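Side-chain contacts in beta-galactosidase (Bacillus circulans subsp. alkalophilus, PDB 3TTY), which hydrolyses beta-galactosides, releasing terminal non-reducing galactose, as a zinc-bearing, TIM-barrel glycoside hydrolase assembled from three copies of the chain: residues E26-M29 and R30-L34; S320-P324 and G325-L329; T370-F373 and R374-E378; A377-G380 and K381-Q384. One frame throughout, in Å; residues are numbered along the deposited sequence.

Contact 1 (E26-M29 and R30-L34)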
loop_
_atom_site.group_PDB
_atom_site.type_symbol
_atom_site.label_atom_id
_atom_site.label_comp_id
_atom_site.label_asym_id
_atom_site.label_seq_id
_atom_site.Cartn_x
_atom_site.Cartn_y
_atom_site.Cartn_z
ATOM N N GLU A 26 -4.504 2.138 47.542
ATOM C CA GLU A 26 -4.020 1.370 48.690
ATOM C C GLU A 26 -3.438 0.022 48.255
ATOM O O GLU A 26 -2.395 -0.403 48.748
ATOM C CB GLU A 26 -5.118 1.168 49.742
ATOM C CG GLU A 26 -5.521 2.437 50.475
ATOM C CD GLU A 26 -4.338 3.136 51.134
ATOM O OE1 GLU A 26 -4.128 4.342 50.864
ATOM O OE2 GLU A 26 -3.623 2.477 51.922
ATOM N N GLU A 27 -4.104 -0.647 47.321
ATOM C CA GLU A 27 -3.562 -1.879 46.764
ATOM C C GLU A 27 -2.264 -1.625 45.989
ATOM O O GLU A 27 -1.343 -2.433 46.050
ATOM C CB GLU A 27 -4.592 -2.585 45.882
ATOM C CG GLU A 27 -5.608 -3.393 46.663
ATOM C CD GLU A 27 -4.943 -4.363 47.627
ATOM O OE1 GLU A 27 -4.978 -4.094 48.848
ATOM O OE2 GLU A 27 -4.380 -5.382 47.168
ATOM N N ASP A 28 -2.185 -0.512 45.264
ATOM C CA ASP A 28 -0.951 -0.179 44.547
ATOM C C ASP A 28 0.228 -0.095 45.511
ATOM O O ASP A 28 1.244 -0.743 45.296
ATOM C CB ASP A 28 -1.067 1.146 43.773
ATOM C CG ASP A 28 -2.152 1.124 42.717
ATOM O OD1 ASP A 28 -2.480 0.040 42.192
ATOM O OD2 ASP A 28 -2.673 2.211 42.409
ATOM N N MET A 29 0.094 0.714 46.565
ATOM C CA MET A 29 1.175 0.886 47.538
ATOM C C MET A 29 1.599 -0.463 48.098
ATOM O O MET A 29 2.794 -0.752 48.202
ATOM C CB MET A 29 0.762 1.805 48.701
ATOM C CG MET A 29 0.417 3.245 48.326
ATOM S SD MET A 29 1.654 4.045 47.267
ATOM C CE MET A 29 0.831 3.913 45.680
ATOM N N ARG A 30 0.611 -1.281 48.467
ATOM C CA ARG A 30 0.887 -2.584 49.055
ATOM C C ARG A 30 1.699 -3.439 48.080
ATOM O O ARG A 30 2.720 -4.007 48.452
ATOM C CB ARG A 30 -0.409 -3.302 49.478
ATOM C CG ARG A 30 -0.171 -4.674 50.115
ATOM C CD ARG A 30 -1.470 -5.438 50.439
ATOM N NE ARG A 30 -2.146 -5.889 49.221
ATOM C CZ ARG A 30 -1.783 -6.958 48.519
ATOM N NH1 ARG A 30 -0.749 -7.697 48.907
ATOM N NH2 ARG A 30 -2.447 -7.283 47.421
ATOM N N MET A 31 1.245 -3.514 46.833
ATOM C CA MET A 31 1.949 -4.304 45.817
ATOM C C MET A 31 3.305 -3.703 45.398
ATOM O O MET A 31 4.256 -4.444 45.136
ATOM C CB MET A 31 1.038 -4.602 44.613
ATOM C CG MET A 31 -0.013 -5.695 44.916
ATOM S SD MET A 31 -1.218 -6.135 43.632
ATOM C CE MET A 31 -2.499 -4.929 43.929
ATOM N N PHE A 32 3.400 -2.371 45.359
ATOM C CA PHE A 32 4.672 -1.713 45.032
ATOM C C PHE A 32 5.730 -2.091 46.076
ATOM O O PHE A 32 6.887 -2.326 45.739
ATOM C CB PHE A 32 4.532 -0.179 44.924
ATOM C CG PHE A 32 3.670 0.289 43.755
ATOM C CD1 PHE A 32 3.252 -0.597 42.775
ATOM C CD2 PHE A 32 3.282 1.622 43.650
ATOM C CE1 PHE A 32 2.457 -0.169 41.711
ATOM C CE2 PHE A 32 2.491 2.058 42.591
ATOM C CZ PHE A 32 2.081 1.162 41.618
ATOM N N ASN A 33 5.331 -2.157 47.342
ATOM C CA ASN A 33 6.264 -2.565 48.384
ATOM C C ASN A 33 6.688 -4.027 48.241
ATOM O O ASN A 33 7.860 -4.346 48.384
ATOM C CB ASN A 33 5.696 -2.271 49.780
ATOM C CG ASN A 33 5.651 -0.772 50.085
ATOM O OD1 ASN A 33 6.623 -0.042 49.844
ATOM N ND2 ASN A 33 4.513 -0.304 50.604
ATOM N N LEU A 34 5.733 -4.904 47.936
ATOM C CA LEU A 34 6.046 -6.297 47.642
ATOM C C LEU A 34 7.062 -6.434 46.514
ATOM O O LEU A 34 7.926 -7.307 46.553
ATOM C CB LEU A 34 4.787 -7.068 47.263
ATOM C CG LEU A 34 3.772 -7.294 48.381
ATOM C CD1 LEU A 34 2.631 -8.180 47.885
ATOM C CD2 LEU A 34 4.456 -7.918 49.590
#
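E27 and R30 form an i to i+3 salt bridge on helix 22-35, the helix of the beta-alpha-beta unit that joins barrel strands 10-14 and 39-42. The guanidinium comes side-on: R30 NH2 lies 2.7 Å from E27 OE2, on the syn lone pair of that oxygen, and R30 NE reaches the same E27 OE2 at 3.1 Å. Both bonds lie in the guanidinium plane, although the carboxylate is turned 30° from it. R30 CG stands anti to the backbone N (chi1 -180°), and a bend at chi3 brings the head back alongside E27. With R30 cut back to an alanine, E27 would probably lose this mate and E368 its salt bridge to R30 NH1. Elsewhere on the helix, D28 CB makes a CH-pi contact over a face of F32, 4.1 Å from the ring centroid, while M29 CE meets F32 CD2 at 3.9 Å. Further out, D28 is held by R348 and Y15, and Y15 also packs edge-to-face with the F32 ring. The helical backbone bonds include the 2.7 Å bond from F32 N to D28 O, an oxygen that also sits 3.0 Å above the plane of the F32 ring.

Contact 2 (S320-P324 and G325-L329)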
loop_
_atom_site.group_PDB
_atom_site.type_symbol
_atom_site.label_atom_id
_atom_site.label_comp_id
_atom_site.label_asym_id
_atom_site.label_seq_id
_atom_site.Cartn_x
_atom_site.Cartn_y
_atom_site.Cartn_z
ATOM N N SER A 320 3.439 -10.643 21.622
ATOM C CA SER A 320 4.039 -11.835 22.197
ATOM C C SER A 320 4.537 -11.554 23.614
ATOM O O SER A 320 5.049 -10.471 23.913
ATOM C CB SER A 320 5.171 -12.344 21.293
ATOM O OG SER A 320 6.119 -11.310 21.052
ATOM N N ALA A 321 4.356 -12.525 24.497
ATOM C CA ALA A 321 4.789 -12.375 25.882
ATOM C C ALA A 321 6.311 -12.468 25.941
ATOM O O ALA A 321 6.923 -13.147 25.112
ATOM C CB ALA A 321 4.150 -13.459 26.745
ATOM N N LYS A 322 6.922 -11.753 26.883
ATOM C CA LYS A 322 8.323 -11.983 27.223
ATOM C C LYS A 322 8.379 -13.309 27.969
ATOM O O LYS A 322 7.725 -13.456 29.002
ATOM C CB LYS A 322 8.858 -10.863 28.134
ATOM C CG LYS A 322 9.028 -9.515 27.446
ATOM C CD LYS A 322 9.532 -8.399 28.379
ATOM C CE LYS A 322 9.867 -7.126 27.582
ATOM N NZ LYS A 322 10.368 -5.959 28.392
ATOM N N ARG A 323 9.142 -14.273 27.456
ATOM C CA ARG A 323 9.245 -15.573 28.111
ATOM C C ARG A 323 9.882 -15.411 29.490
ATOM O O ARG A 323 10.530 -14.402 29.773
ATOM C CB ARG A 323 10.075 -16.577 27.282
ATOM C CG ARG A 323 9.816 -16.629 25.788
ATOM C CD ARG A 323 8.523 -17.293 25.362
ATOM N NE ARG A 323 7.542 -16.283 24.998
ATOM C CZ ARG A 323 6.507 -16.468 24.180
ATOM N NH1 ARG A 323 6.296 -17.637 23.606
ATOM N NH2 ARG A 323 5.677 -15.459 23.933
ATOM N N PRO A 324 9.703 -16.417 30.359
ATOM C CA PRO A 324 10.239 -16.364 31.721
ATOM C C PRO A 324 11.696 -15.907 31.766
ATOM O O PRO A 324 12.524 -16.469 31.060
ATOM C CB PRO A 324 10.128 -17.823 32.186
ATOM C CG PRO A 324 8.942 -18.339 31.461
ATOM C CD PRO A 324 8.930 -17.649 30.117
ATOM N N GLY A 325 11.992 -14.909 32.596
ATOM C CA GLY A 325 13.346 -14.414 32.753
ATOM C C GLY A 325 13.759 -13.363 31.723
ATOM O O GLY A 325 14.772 -12.682 31.898
ATOM N N VAL A 326 12.981 -13.218 30.652
ATOM C CA VAL A 326 13.384 -12.317 29.578
ATOM C C VAL A 326 13.258 -10.860 29.997
ATOM O O VAL A 326 14.118 -10.046 29.679
ATOM C CB VAL A 326 12.644 -12.607 28.262
ATOM C CG1 VAL A 326 12.842 -11.473 27.261
ATOM C CG2 VAL A 326 13.141 -13.918 27.679
ATOM N N MET A 327 12.201 -10.541 30.727
ATOM C CA MET A 327 12.037 -9.190 31.253
ATOM C C MET A 327 13.275 -8.802 32.060
ATOM O O MET A 327 13.790 -7.682 31.944
ATOM C CB MET A 327 10.760 -9.100 32.103
ATOM C CG MET A 327 10.407 -7.700 32.616
ATOM S SD MET A 327 11.455 -7.142 33.979
ATOM C CE MET A 327 11.046 -8.380 35.213
ATOM N N ARG A 328 13.772 -9.746 32.854
ATOM C CA ARG A 328 14.972 -9.523 33.667
ATOM C C ARG A 328 16.232 -9.386 32.803
ATOM O O ARG A 328 17.047 -8.493 33.020
ATOM C CB ARG A 328 15.139 -10.665 34.664
ATOM C CG ARG A 328 16.349 -10.570 35.563
ATOM C CD ARG A 328 16.236 -11.674 36.595
ATOM N NE ARG A 328 17.382 -11.770 37.490
ATOM C CZ ARG A 328 18.455 -12.517 37.245
ATOM N NH1 ARG A 328 18.537 -13.214 36.120
ATOM N NH2 ARG A 328 19.450 -12.562 38.120
ATOM N N LEU A 329 16.378 -10.286 31.832
ATOM C CA LEU A 329 17.475 -10.242 30.862
ATOM C C LEU A 329 17.605 -8.852 30.239
ATOM O O LEU A 329 18.668 -8.240 30.272
ATOM C CB LEU A 329 17.220 -11.249 29.741
ATOM C CG LEU A 329 18.352 -12.099 29.162
ATOM C CD1 LEU A 329 18.039 -12.445 27.717
ATOM C CD2 LEU A 329 19.717 -11.442 29.269
HETATM O O HOH W 1 12.606 -5.970 30.146
HETATM O O HOH W 2 9.597 -12.184 31.396
#
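K322 lies against V326 and M327 at the start of helix 326-336, where the loop following barrel strand 303-307 turns into that helix with G325 at the N-cap position. G325 has phi 85°, and a CB there would run into P324 O, which accounts for a glycine. Three kinds of interaction make the junction. The first is apolar. The lysine chain, extended beyond CG, crosses M327 obliquely and brings K322 CD to 4.0 Å from M327 CB; nearer its root, K322 CB meets V326 CG1 at 4.1 Å. V326 CG2 meets R323 CB at the same distance, so the two branches of the valine serve different neighbours. V326 CG1 stands opposite the backbone N across the CA-CB bond (chi1 167°), which turns that methyl to K322.

The second kind is direct hydrogen bonding. V326 N donates to R323 O at 2.9 Å, closing the turn into the helix. Within the loop, R323 folds back through bends at chi2 and chi3, and its NE and NH2 both reach A321 O from one face of the carbonyl; NH2 is the nearer at 2.9 Å. The guanidinium also forms salt bridges with D518 and D564 of the second subunit, which tie this loop to the trimer interface.

The third kind is water-mediated. K322 NZ, which also donates to T309 O, donates to a water, and that water donates a hydrogen bond to M327 O at 2.8 Å. A second water accepts from M327 N at 3.2 Å and lies 2.9 Å from R323 O, to which it may donate.

Contact 3 (T370-F373 and R374-E378)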
loop_
_atom_site.group_PDB
_atom_site.type_symbol
_atom_site.label_atom_id
_atom_site.label_comp_id
_atom_site.label_asym_id
_atom_site.label_seq_id
_atom_site.Cartn_x
_atom_site.Cartn_y
_atom_site.Cartn_z
ATOM N N THR A 370 0.818 -13.669 40.063
ATOM C CA THR A 370 0.886 -13.761 38.624
ATOM C C THR A 370 2.339 -13.925 38.191
ATOM O O THR A 370 3.263 -13.505 38.889
ATOM C CB THR A 370 0.274 -12.511 37.987
ATOM O OG1 THR A 370 -0.299 -12.855 36.726
ATOM C CG2 THR A 370 1.316 -11.445 37.800
ATOM N N ARG A 371 2.537 -14.570 37.049
ATOM C CA ARG A 371 3.869 -14.784 36.510
ATOM C C ARG A 371 4.606 -13.440 36.339
ATOM O O ARG A 371 5.718 -13.253 36.845
ATOM C CB ARG A 371 3.738 -15.508 35.174
ATOM C CG ARG A 371 4.993 -16.121 34.639
ATOM C CD ARG A 371 4.871 -16.246 33.133
ATOM N NE ARG A 371 6.030 -15.603 32.566
ATOM C CZ ARG A 371 6.031 -14.786 31.525
ATOM N NH1 ARG A 371 4.919 -14.512 30.854
ATOM N NH2 ARG A 371 7.185 -14.268 31.149
ATOM N N VAL A 372 3.963 -12.503 35.648
ATOM C CA VAL A 372 4.533 -11.179 35.431
ATOM C C VAL A 372 4.906 -10.466 36.732
ATOM O O VAL A 372 6.000 -9.907 36.847
ATOM C CB VAL A 372 3.589 -10.272 34.596
ATOM C CG1 VAL A 372 4.062 -8.829 34.655
ATOM C CG2 VAL A 372 3.536 -10.756 33.156
ATOM N N PHE A 373 4.007 -10.485 37.716
ATOM C CA PHE A 373 4.289 -9.786 38.961
ATOM C C PHE A 373 5.491 -10.385 39.683
ATOM O O PHE A 373 6.345 -9.651 40.185
ATOM C CB PHE A 373 3.081 -9.743 39.891
ATOM C CG PHE A 373 3.292 -8.868 41.084
ATOM C CD1 PHE A 373 2.769 -7.584 41.121
ATOM C CD2 PHE A 373 4.057 -9.310 42.154
ATOM C CE1 PHE A 373 2.982 -6.764 42.217
ATOM C CE2 PHE A 373 4.273 -8.494 43.253
ATOM C CZ PHE A 373 3.735 -7.220 43.282
ATOM N N ARG A 374 5.559 -11.714 39.732
ATOM C CA ARG A 374 6.642 -12.387 40.435
ATOM C C ARG A 374 7.994 -12.065 39.825
ATOM O O ARG A 374 8.977 -11.873 40.547
ATOM C CB ARG A 374 6.418 -13.901 40.445
ATOM C CG ARG A 374 5.141 -14.308 41.167
ATOM C CD ARG A 374 4.919 -15.801 41.066
ATOM N NE ARG A 374 3.596 -16.168 41.554
ATOM C CZ ARG A 374 2.649 -16.702 40.792
ATOM N NH1 ARG A 374 2.893 -16.945 39.511
ATOM N NH2 ARG A 374 1.469 -17.009 41.319
ATOM N N GLU A 375 8.045 -12.006 38.496
ATOM C CA GLU A 375 9.286 -11.680 37.800
ATOM C C GLU A 375 9.685 -10.236 38.085
ATOM O O GLU A 375 10.864 -9.928 38.243
ATOM C CB GLU A 375 9.172 -11.957 36.304
ATOM C CG GLU A 375 8.944 -13.440 35.979
ATOM C CD GLU A 375 9.120 -13.770 34.510
ATOM O OE1 GLU A 375 9.982 -13.141 33.842
ATOM O OE2 GLU A 375 8.396 -14.668 34.021
ATOM N N CYS A 376 8.700 -9.355 38.183
ATOM C CA CYS A 376 8.974 -7.985 38.573
ATOM C C CYS A 376 9.498 -7.931 40.012
ATOM O O CYS A 376 10.444 -7.191 40.305
ATOM C CB CYS A 376 7.728 -7.104 38.413
ATOM S SG CYS A 376 7.261 -6.819 36.671
ATOM N N ALA A 377 8.887 -8.719 40.897
ATOM C CA ALA A 377 9.242 -8.692 42.313
ATOM C C ALA A 377 10.672 -9.161 42.486
ATOM O O ALA A 377 11.451 -8.550 43.210
ATOM C CB ALA A 377 8.290 -9.564 43.135
ATOM N N GLU A 378 11.009 -10.236 41.789
ATOM C CA GLU A 378 12.336 -10.827 41.862
ATOM C C GLU A 378 13.407 -9.811 41.470
ATOM O O GLU A 378 14.409 -9.662 42.164
ATOM C CB GLU A 378 12.414 -12.069 40.961
ATOM C CG GLU A 378 13.789 -12.725 40.912
ATOM C CD GLU A 378 13.965 -13.703 39.737
ATOM O OE1 GLU A 378 14.827 -14.610 39.844
ATOM O OE2 GLU A 378 13.268 -13.561 38.704
#
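R374 folds back over T370 at the start of helix 371-386, the helix that follows the last barrel strand, 339-344, with T370 at the N-cap position. Its guanidinium lays one face over the T370 backbone, T370 N being 3.6 Å above the plane and over its centre, while R374 N donates to T370 O at 3.0 Å. E375 comes next and forms an i to i+4 salt bridge with R371. R371 NE is 2.9 Å from E375 OE2, nearly along the C-O axis of that oxygen, but the N-H...O angle is only 136°. The two planes are 60° apart, and a weak bond from R371 NH2 joins the first. With CG on the far side of the CA-CB bond from the backbone N (chi1 -165°), R371 turns at chi3 to swing its head to the glutamate. R371 also reaches K322 O and E516 of the second subunit, so a leucine in its place would probably leave E375 OE2 and E516 without this positive mate. C376 follows, its SG 4.3 Å from V372 CG1. At A377 the backbone N donates to F373 O at 2.8 Å in the carbonyl plane. A377 CB lies 4.2 Å from CE2 of F373, whose side chain also touches M31, L34 and A35 of helix 22-35.

Contact 4 (A377-G380 and K381-Q384)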
loop_
_atom_site.group_PDB
_atom_site.type_symbol
_atom_site.label_atom_id
_atom_site.label_comp_id
_atom_site.label_asym_id
_atom_site.label_seq_id
_atom_site.Cartn_x
_atom_site.Cartn_y
_atom_site.Cartn_z
ATOM N N ALA A 377 8.887 -8.719 40.897
ATOM C CA ALA A 377 9.242 -8.692 42.313
ATOM C C ALA A 377 10.672 -9.161 42.486
ATOM O O ALA A 377 11.451 -8.550 43.210
ATOM C CB ALA A 377 8.290 -9.564 43.135
ATOM N N GLU A 378 11.009 -10.236 41.789
ATOM C CA GLU A 378 12.336 -10.827 41.862
ATOM C C GLU A 378 13.407 -9.811 41.470
ATOM O O GLU A 378 14.409 -9.662 42.164
ATOM C CB GLU A 378 12.414 -12.069 40.961
ATOM C CG GLU A 378 13.789 -12.725 40.912
ATOM C CD GLU A 378 13.965 -13.703 39.737
ATOM O OE1 GLU A 378 14.827 -14.610 39.844
ATOM O OE2 GLU A 378 13.268 -13.561 38.704
ATOM N N LEU A 379 13.193 -9.120 40.352
ATOM C CA LEU A 379 14.134 -8.112 39.875
ATOM C C LEU A 379 14.190 -6.979 40.884
ATOM O O LEU A 379 15.269 -6.503 41.240
ATOM C CB LEU A 379 13.671 -7.556 38.533
ATOM C CG LEU A 379 14.664 -7.014 37.511
ATOM C CD1 LEU A 379 13.938 -5.989 36.639
ATOM C CD2 LEU A 379 15.908 -6.417 38.137
ATOM N N GLY A 380 13.020 -6.544 41.338
ATOM C CA GLY A 380 12.939 -5.524 42.368
ATOM C C GLY A 380 13.848 -5.845 43.544
ATOM O O GLY A 380 14.557 -4.968 44.055
ATOM N N LYS A 381 13.836 -7.104 43.976
ATOM C CA LYS A 381 14.679 -7.524 45.093
ATOM C C LYS A 381 16.187 -7.401 44.801
ATOM O O LYS A 381 16.933 -6.842 45.605
ATOM C CB LYS A 381 14.325 -8.949 45.537
ATOM C CG LYS A 381 14.984 -9.399 46.847
ATOM C CD LYS A 381 14.266 -10.630 47.410
ATOM C CE LYS A 381 14.904 -11.142 48.697
ATOM N NZ LYS A 381 14.133 -12.294 49.265
ATOM N N GLU A 382 16.628 -7.931 43.666
ATOM C CA GLU A 382 18.029 -7.799 43.254
ATOM C C GLU A 382 18.472 -6.330 43.192
ATOM O O GLU A 382 19.539 -5.968 43.685
ATOM C CB GLU A 382 18.254 -8.483 41.899
ATOM C CG GLU A 382 18.004 -9.987 41.932
ATOM C CD GLU A 382 18.100 -10.638 40.570
ATOM O OE1 GLU A 382 18.097 -9.911 39.556
ATOM O OE2 GLU A 382 18.171 -11.888 40.512
ATOM N N LEU A 383 17.646 -5.486 42.588
ATOM C CA LEU A 383 17.977 -4.071 42.492
ATOM C C LEU A 383 18.188 -3.461 43.874
ATOM O O LEU A 383 19.084 -2.649 44.065
ATOM C CB LEU A 383 16.910 -3.309 41.716
ATOM C CG LEU A 383 17.170 -3.192 40.212
ATOM C CD1 LEU A 383 18.323 -4.075 39.744
ATOM C CD2 LEU A 383 15.901 -3.495 39.456
ATOM N N GLN A 384 17.365 -3.855 44.839
ATOM C CA GLN A 384 17.570 -3.399 46.212
ATOM C C GLN A 384 18.916 -3.877 46.745
ATOM O O GLN A 384 19.656 -3.108 47.351
ATOM C CB GLN A 384 16.435 -3.867 47.116
ATOM C CG GLN A 384 15.221 -2.967 47.052
ATOM C CD GLN A 384 14.010 -3.606 47.674
ATOM O OE1 GLN A 384 13.976 -4.818 47.868
ATOM N NE2 GLN A 384 12.996 -2.797 47.985
#
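L379 and L383, one turn apart on helix 371-386, carry the apolar part of this contact. One methyl of L379 meets both methyls of L383: L379 CD2 to L383 CD2 is 3.2 Å, tighter than usual van der Waals contact, and L383 CD1 is 3.7 Å from the same L379 CD2. In L383 chi2 is close to eclipsed (10°) and chi1 (-92°) is off its staggered value, so the modelled conformation appears strained and the shortness of the methyl pair deserves caution.

The hydrogen bonds are the regular i to i+4 bonds of an alpha helix. L383 N donates to L379 O at 2.9 Å, with an N-H...O angle of 173°, the straightest of the four bonds between the segments. K381 N to A377 O is equally short, whereas the bond from Q384 N to G380 O measures 3.1 Å.

Charge enters through two glutamates. E378 OE1 and E382 OE2 come within 4.4 Å, a like-charge pair whose repulsion is probably eased by R328, which makes a salt bridge with E382 OE2. The other oxygen, E382 OE1, is hydrogen-bonded to Y332 OH. The E382 chain, extended beyond CG, carries the carboxylate out to these two partners, and E382 CG passes E378 O at 3.6 Å on the way.

In the fold, L379 packs on M327, S331 and Y332 of helix 326-336, and L383 also reaches Y332. Both leucines touch Y11 of barrel strand 10-14, so this turn of helix 371-386 packs between the preceding barrel helix and the first barrel strand.

All four contacts belong to the TIM-barrel part of the chain and occur along the sequence in the order 1, 2, 3, 4. Contacts 3 and 4 are successive parts of helix 371-386, sharing A377 and E378, with centres about 10 Å apart. That helix is flanked by helix 22-35 of contact 1, whose centre is about 13 Å from that of contact 3, and by helix 326-336 of contact 2, whose centre is about 11 Å from that of contact 3. Contacts 1 and 2, about 23 Å apart between centres, do not touch. Helix 371-386 thus links elements from the two ends of the barrel sequence, while contacts 2 and 3 extend this packing to the second subunit.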